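Local structure of EmrA (Aquifex aeolicus, 4TKO) at residues Y7-A12 against G341-I346; K275-L280 against L287-V292. The protein probably serves as the periplasmic adaptor of a major facilitator superfamily multidrug efflux pump, taking part in xenobiotic export across the cell envelope. All coordinates share one frame; numbering follows the deposited sequence.

Interaction 1: residues Y7-A12 against G341-I346; sequences YAITNA and GGEVEI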
# COMPACT_ATOMS: atom_id res chain seq x y z
N TYR A 7 27.05 -57.94 -24.68
CA TYR A 7 26.30 -57.24 -23.64
C TYR A 7 26.55 -57.73 -22.21
O TYR A 7 26.36 -58.90 -21.89
CB TYR A 7 24.79 -57.33 -23.92
CG TYR A 7 24.35 -56.47 -25.07
CD1 TYR A 7 24.09 -55.12 -24.89
CD2 TYR A 7 24.21 -57.00 -26.35
CE1 TYR A 7 23.68 -54.32 -25.94
CE2 TYR A 7 23.81 -56.20 -27.41
CZ TYR A 7 23.55 -54.86 -27.19
OH TYR A 7 23.16 -54.06 -28.23
N ALA A 8 26.96 -56.79 -21.36
CA ALA A 8 26.94 -57.02 -19.92
C ALA A 8 25.50 -56.91 -19.47
O ALA A 8 24.85 -55.89 -19.71
CB ALA A 8 27.81 -56.04 -19.18
N ILE A 9 24.98 -57.98 -18.89
CA ILE A 9 23.63 -57.99 -18.40
C ILE A 9 23.66 -58.08 -16.87
O ILE A 9 24.49 -58.78 -16.30
CB ILE A 9 22.84 -59.18 -18.97
CG1 ILE A 9 21.37 -59.11 -18.56
CG2 ILE A 9 23.41 -60.48 -18.46
CD1 ILE A 9 20.49 -60.06 -19.34
N THR A 10 22.77 -57.35 -16.20
CA THR A 10 22.65 -57.43 -14.75
C THR A 10 21.23 -57.13 -14.29
O THR A 10 20.47 -56.46 -14.98
CB THR A 10 23.61 -56.46 -14.04
OG1 THR A 10 23.21 -56.33 -12.67
CG2 THR A 10 23.56 -55.09 -14.68
N ASN A 11 20.87 -57.65 -13.12
CA ASN A 11 19.55 -57.41 -12.55
C ASN A 11 19.63 -56.54 -11.28
O ASN A 11 18.64 -56.30 -10.59
CB ASN A 11 18.84 -58.73 -12.28
CG ASN A 11 19.62 -59.63 -11.33
OD1 ASN A 11 20.83 -59.46 -11.13
ND2 ASN A 11 18.93 -60.62 -10.75
N ALA A 12 20.83 -56.04 -11.01
CA ALA A 12 21.06 -55.14 -9.89
C ALA A 12 20.89 -53.70 -10.37
O ALA A 12 21.89 -52.98 -10.57
CB ALA A 12 22.46 -55.37 -9.30
N GLY A 341 13.30 -51.45 -9.94
CA GLY A 341 14.29 -52.38 -10.43
C GLY A 341 13.92 -52.98 -11.77
O GLY A 341 12.94 -52.60 -12.41
N GLY A 342 14.72 -53.94 -12.21
CA GLY A 342 14.53 -54.56 -13.50
C GLY A 342 15.83 -55.16 -14.00
O GLY A 342 16.58 -55.73 -13.22
N GLU A 343 16.09 -55.02 -15.29
CA GLU A 343 17.19 -55.71 -15.93
C GLU A 343 17.87 -54.74 -16.84
O GLU A 343 17.19 -53.89 -17.44
CB GLU A 343 16.69 -56.92 -16.70
CG GLU A 343 17.75 -57.89 -17.16
CD GLU A 343 17.16 -59.22 -17.60
OE1 GLU A 343 16.95 -60.09 -16.72
OE2 GLU A 343 16.89 -59.39 -18.82
N VAL A 344 19.19 -54.83 -16.95
CA VAL A 344 19.94 -53.86 -17.75
C VAL A 344 21.01 -54.51 -18.58
O VAL A 344 21.71 -55.40 -18.11
CB VAL A 344 20.59 -52.78 -16.87
CG1 VAL A 344 21.67 -52.03 -17.64
CG2 VAL A 344 19.55 -51.81 -16.43
N GLU A 345 21.14 -54.07 -19.83
CA GLU A 345 22.15 -54.60 -20.73
C GLU A 345 23.05 -53.47 -21.19
O GLU A 345 22.58 -52.48 -21.74
CB GLU A 345 21.52 -55.30 -21.94
CG GLU A 345 20.72 -56.55 -21.55
CD GLU A 345 20.22 -57.34 -22.76
OE1 GLU A 345 20.55 -56.94 -23.89
OE2 GLU A 345 19.51 -58.35 -22.57
N ILE A 346 24.36 -53.61 -20.96
CA ILE A 346 25.28 -52.57 -21.43
C ILE A 346 26.16 -53.11 -22.56
O ILE A 346 26.60 -54.25 -22.54
CB ILE A 346 26.16 -52.03 -20.31
CG1 ILE A 346 25.33 -51.75 -19.06
CG2 ILE A 346 26.83 -50.76 -20.75
CD1 ILE A 346 26.14 -51.18 -17.91

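Interaction 2: residues K275-L280 against L287-V292; sequences KAYVRL and LFEGVV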
# COMPACT_ATOMS: atom_id res chain seq x y z
N LYS A 275 26.24 -47.44 -25.09
CA LYS A 275 24.79 -47.62 -25.06
C LYS A 275 24.39 -48.49 -23.90
O LYS A 275 25.21 -49.25 -23.38
CB LYS A 275 24.27 -48.24 -26.36
CG LYS A 275 23.85 -47.24 -27.42
CD LYS A 275 22.65 -46.44 -26.93
CE LYS A 275 21.80 -45.93 -28.07
NZ LYS A 275 20.59 -45.27 -27.52
N ALA A 276 23.14 -48.39 -23.49
CA ALA A 276 22.62 -49.25 -22.45
C ALA A 276 21.12 -49.31 -22.59
O ALA A 276 20.51 -48.41 -23.16
CB ALA A 276 23.01 -48.75 -21.08
N TYR A 277 20.53 -50.37 -22.04
CA TYR A 277 19.13 -50.69 -22.27
C TYR A 277 18.47 -51.21 -21.00
O TYR A 277 18.92 -52.18 -20.40
CB TYR A 277 19.02 -51.71 -23.41
CG TYR A 277 19.62 -51.15 -24.69
CD1 TYR A 277 18.91 -50.25 -25.47
CD2 TYR A 277 20.92 -51.47 -25.09
CE1 TYR A 277 19.45 -49.71 -26.62
CE2 TYR A 277 21.46 -50.94 -26.25
CZ TYR A 277 20.72 -50.06 -27.01
OH TYR A 277 21.24 -49.52 -28.16
N VAL A 278 17.39 -50.54 -20.60
CA VAL A 278 16.78 -50.81 -19.31
C VAL A 278 15.36 -51.30 -19.43
O VAL A 278 14.54 -50.69 -20.10
CB VAL A 278 16.78 -49.55 -18.42
CG1 VAL A 278 16.42 -49.92 -16.99
CG2 VAL A 278 18.13 -48.86 -18.46
N ARG A 279 15.05 -52.40 -18.76
CA ARG A 279 13.69 -52.89 -18.70
C ARG A 279 13.27 -53.01 -17.25
O ARG A 279 13.73 -53.87 -16.52
CB ARG A 279 13.57 -54.25 -19.39
CG ARG A 279 14.23 -54.31 -20.76
CD ARG A 279 14.17 -55.70 -21.34
NE ARG A 279 12.79 -56.13 -21.51
CZ ARG A 279 12.42 -57.31 -21.97
NH1 ARG A 279 13.33 -58.21 -22.30
NH2 ARG A 279 11.13 -57.60 -22.08
N LEU A 280 12.37 -52.12 -16.85
CA LEU A 280 11.86 -52.10 -15.49
C LEU A 280 10.66 -53.03 -15.34
O LEU A 280 9.78 -53.07 -16.19
CB LEU A 280 11.48 -50.65 -15.10
CG LEU A 280 12.65 -49.69 -15.34
CD1 LEU A 280 12.22 -48.23 -15.33
CD2 LEU A 280 13.74 -49.93 -14.34
N LEU A 287 11.01 -49.90 -23.28
CA LEU A 287 12.44 -50.04 -23.23
C LEU A 287 13.11 -48.69 -23.03
O LEU A 287 13.28 -47.93 -23.98
CB LEU A 287 12.97 -50.69 -24.50
CG LEU A 287 14.47 -50.97 -24.37
CD1 LEU A 287 14.70 -52.18 -23.45
CD2 LEU A 287 15.12 -51.16 -25.72
N PHE A 288 13.51 -48.39 -21.80
CA PHE A 288 14.33 -47.22 -21.58
C PHE A 288 15.71 -47.45 -22.15
O PHE A 288 16.15 -48.58 -22.31
CB PHE A 288 14.40 -46.89 -20.10
CG PHE A 288 13.10 -46.44 -19.55
CD1 PHE A 288 12.77 -45.09 -19.56
CD2 PHE A 288 12.18 -47.36 -19.06
CE1 PHE A 288 11.55 -44.66 -19.05
CE2 PHE A 288 10.95 -46.93 -18.57
CZ PHE A 288 10.64 -45.58 -18.57
N GLU A 289 16.41 -46.37 -22.43
CA GLU A 289 17.60 -46.42 -23.25
C GLU A 289 18.56 -45.34 -22.79
O GLU A 289 18.13 -44.23 -22.46
CB GLU A 289 17.21 -46.26 -24.72
CG GLU A 289 18.32 -46.24 -25.74
CD GLU A 289 17.78 -46.24 -27.17
OE1 GLU A 289 16.75 -46.92 -27.41
OE2 GLU A 289 18.36 -45.54 -28.04
N GLY A 290 19.85 -45.64 -22.75
CA GLY A 290 20.80 -44.63 -22.33
C GLY A 290 22.24 -44.95 -22.60
O GLY A 290 22.57 -45.97 -23.23
N VAL A 291 23.11 -44.07 -22.12
CA VAL A 291 24.56 -44.28 -22.18
C VAL A 291 25.18 -44.28 -20.79
O VAL A 291 24.63 -43.73 -19.84
CB VAL A 291 25.27 -43.18 -22.99
CG1 VAL A 291 25.16 -43.46 -24.47
CG2 VAL A 291 24.72 -41.82 -22.60
N VAL A 292 26.37 -44.86 -20.71
CA VAL A 292 27.11 -44.91 -19.48
C VAL A 292 27.70 -43.55 -19.18
O VAL A 292 28.55 -43.05 -19.92
CB VAL A 292 28.20 -45.96 -19.57
CG1 VAL A 292 28.82 -46.18 -18.20
CG2 VAL A 292 27.58 -47.25 -20.09

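Interaction 1: residues Y7-A12 against G341-I346
Ala8 and Ile346 face each other as an antiparallel hydrogen-bonded pair: Ala8 N donates to Ile346 O at 2.8 Å, and Ile346 N returns a straighter bond to Ala8 O, both donors lying in the plane of the carbonyl they meet. Two residues on, Thr10 and Val344 repeat the exchange, with Thr10 N and Val344 O 2.9 Å apart. Between them Ile9 stands opposite Glu345 in a non-hydrogen-bonded pair, where the backbones close to 4.4 Å between the CA atoms and Ile9 CA lends a C-H to Val344 O. Residues 7-10 and 342-346 thus bring together strands near the two ends of the modelled chain, in the beta-barrel of this membrane fusion protein.

Ala8, Thr10, Val344 and Ile346 share the buried face: the three beta-branched residues suit an extended backbone, Ala8 fits by being small, and Thr10 and Val344 also pack on Val260 of strand 256-263. On the other face Ile9, with CG1 anti to its backbone N (chi1 -174°) and the next bond also extended, brings CD1 3.7 Å from Glu343 OE2 and 3.8 Å from Glu345 OE2. Glu345 crosses Tyr7 at about a right angle, its OE1 4.0 Å above one ring face and offset toward the rim. Glutamates suit this partly exposed face: both lay CG against Ile9, and Glu345 its CB against the Tyr7 ring, with the carboxylates at the tips.

Thr10 OG1 accepts a bond from Ala12 N, forming an ST turn. Gly342 has backbone angles at which any CB would press on the preceding carbonyl oxygen, which suits glycine.

Interaction 2: residues K275-L280 against L287-V292
Glu289 stands opposite Tyr277 in an antiparallel non-hydrogen-bonded pair, the two side chains lying side by side and pointing the same way. Followed outward from CB, Glu289 has CG anti to the backbone N (chi1 178°), and the chain stays extended at the next bond. CG comes alongside the tyrosine ring, 3.8 Å from Tyr277 CE1, and CD passes the same ring carbon; the carboxylate plane is turned 60° from the ring. At the tip OE1 remains near Tyr277 CE1, whereas OE2 is directed to Lys275 NZ in a salt bridge whose exact geometry is doubtful, since the two atoms are modelled too close. A glutamate suits this partly exposed site: its CG methylene packs beside an aromatic ring while its charge can meet a lysine.

On the buried face Val278 and Phe288 meet through their CB atoms, 3.9 Å apart. Beyond them Leu280 crosses the phenylalanine at about a right angle, with CD1 3.7 Å from Phe288 CE2, so aliphatic and aromatic groups pack together on this face. At the exposed end Leu287 divides its branches, CD1 touching Arg279 CG at 3.5 Å and CD2 reaching Tyr277 CD1.

The backbones are joined by Val278 N to Phe288 O, 2.9 Å and almost straight at 177°, and by Gly290 N to Ala276 O; in both the donor sits above the carbonyl plane. The return bond from Phe288 N is weak.

Strands 275-280 and 288-295 form a beta hairpin of the AaeA-like beta-barrel. Strand 342-347 pairs with the other edge of 275-280, strand 321-330 pairs with 288-295, and Leu336 from a loop packs on Leu280 and Phe288.

Overall arrangement
The two contacts lie in one curled antiparallel sheet, their centres about 9 Å apart, far from the long helices that make up much of the chain. Strand 342-347 lies between strands 7-24 and 275-280, so the order across this part of the sheet is 7-24, 342-347, 275-280, 288-295. Probable hydrogen bonds from Glu343 N to Arg279 O and from Tyr277 N to Glu345 O join the neighbouring pairs. Along the chain, interaction 2 is a local hairpin, while interaction 1 spans more than 300 residues and encloses it. Strands from near both ends of the modelled chain thus join this sheet, consistent with a barrel closed by its termini, the helical hairpin emerging between them.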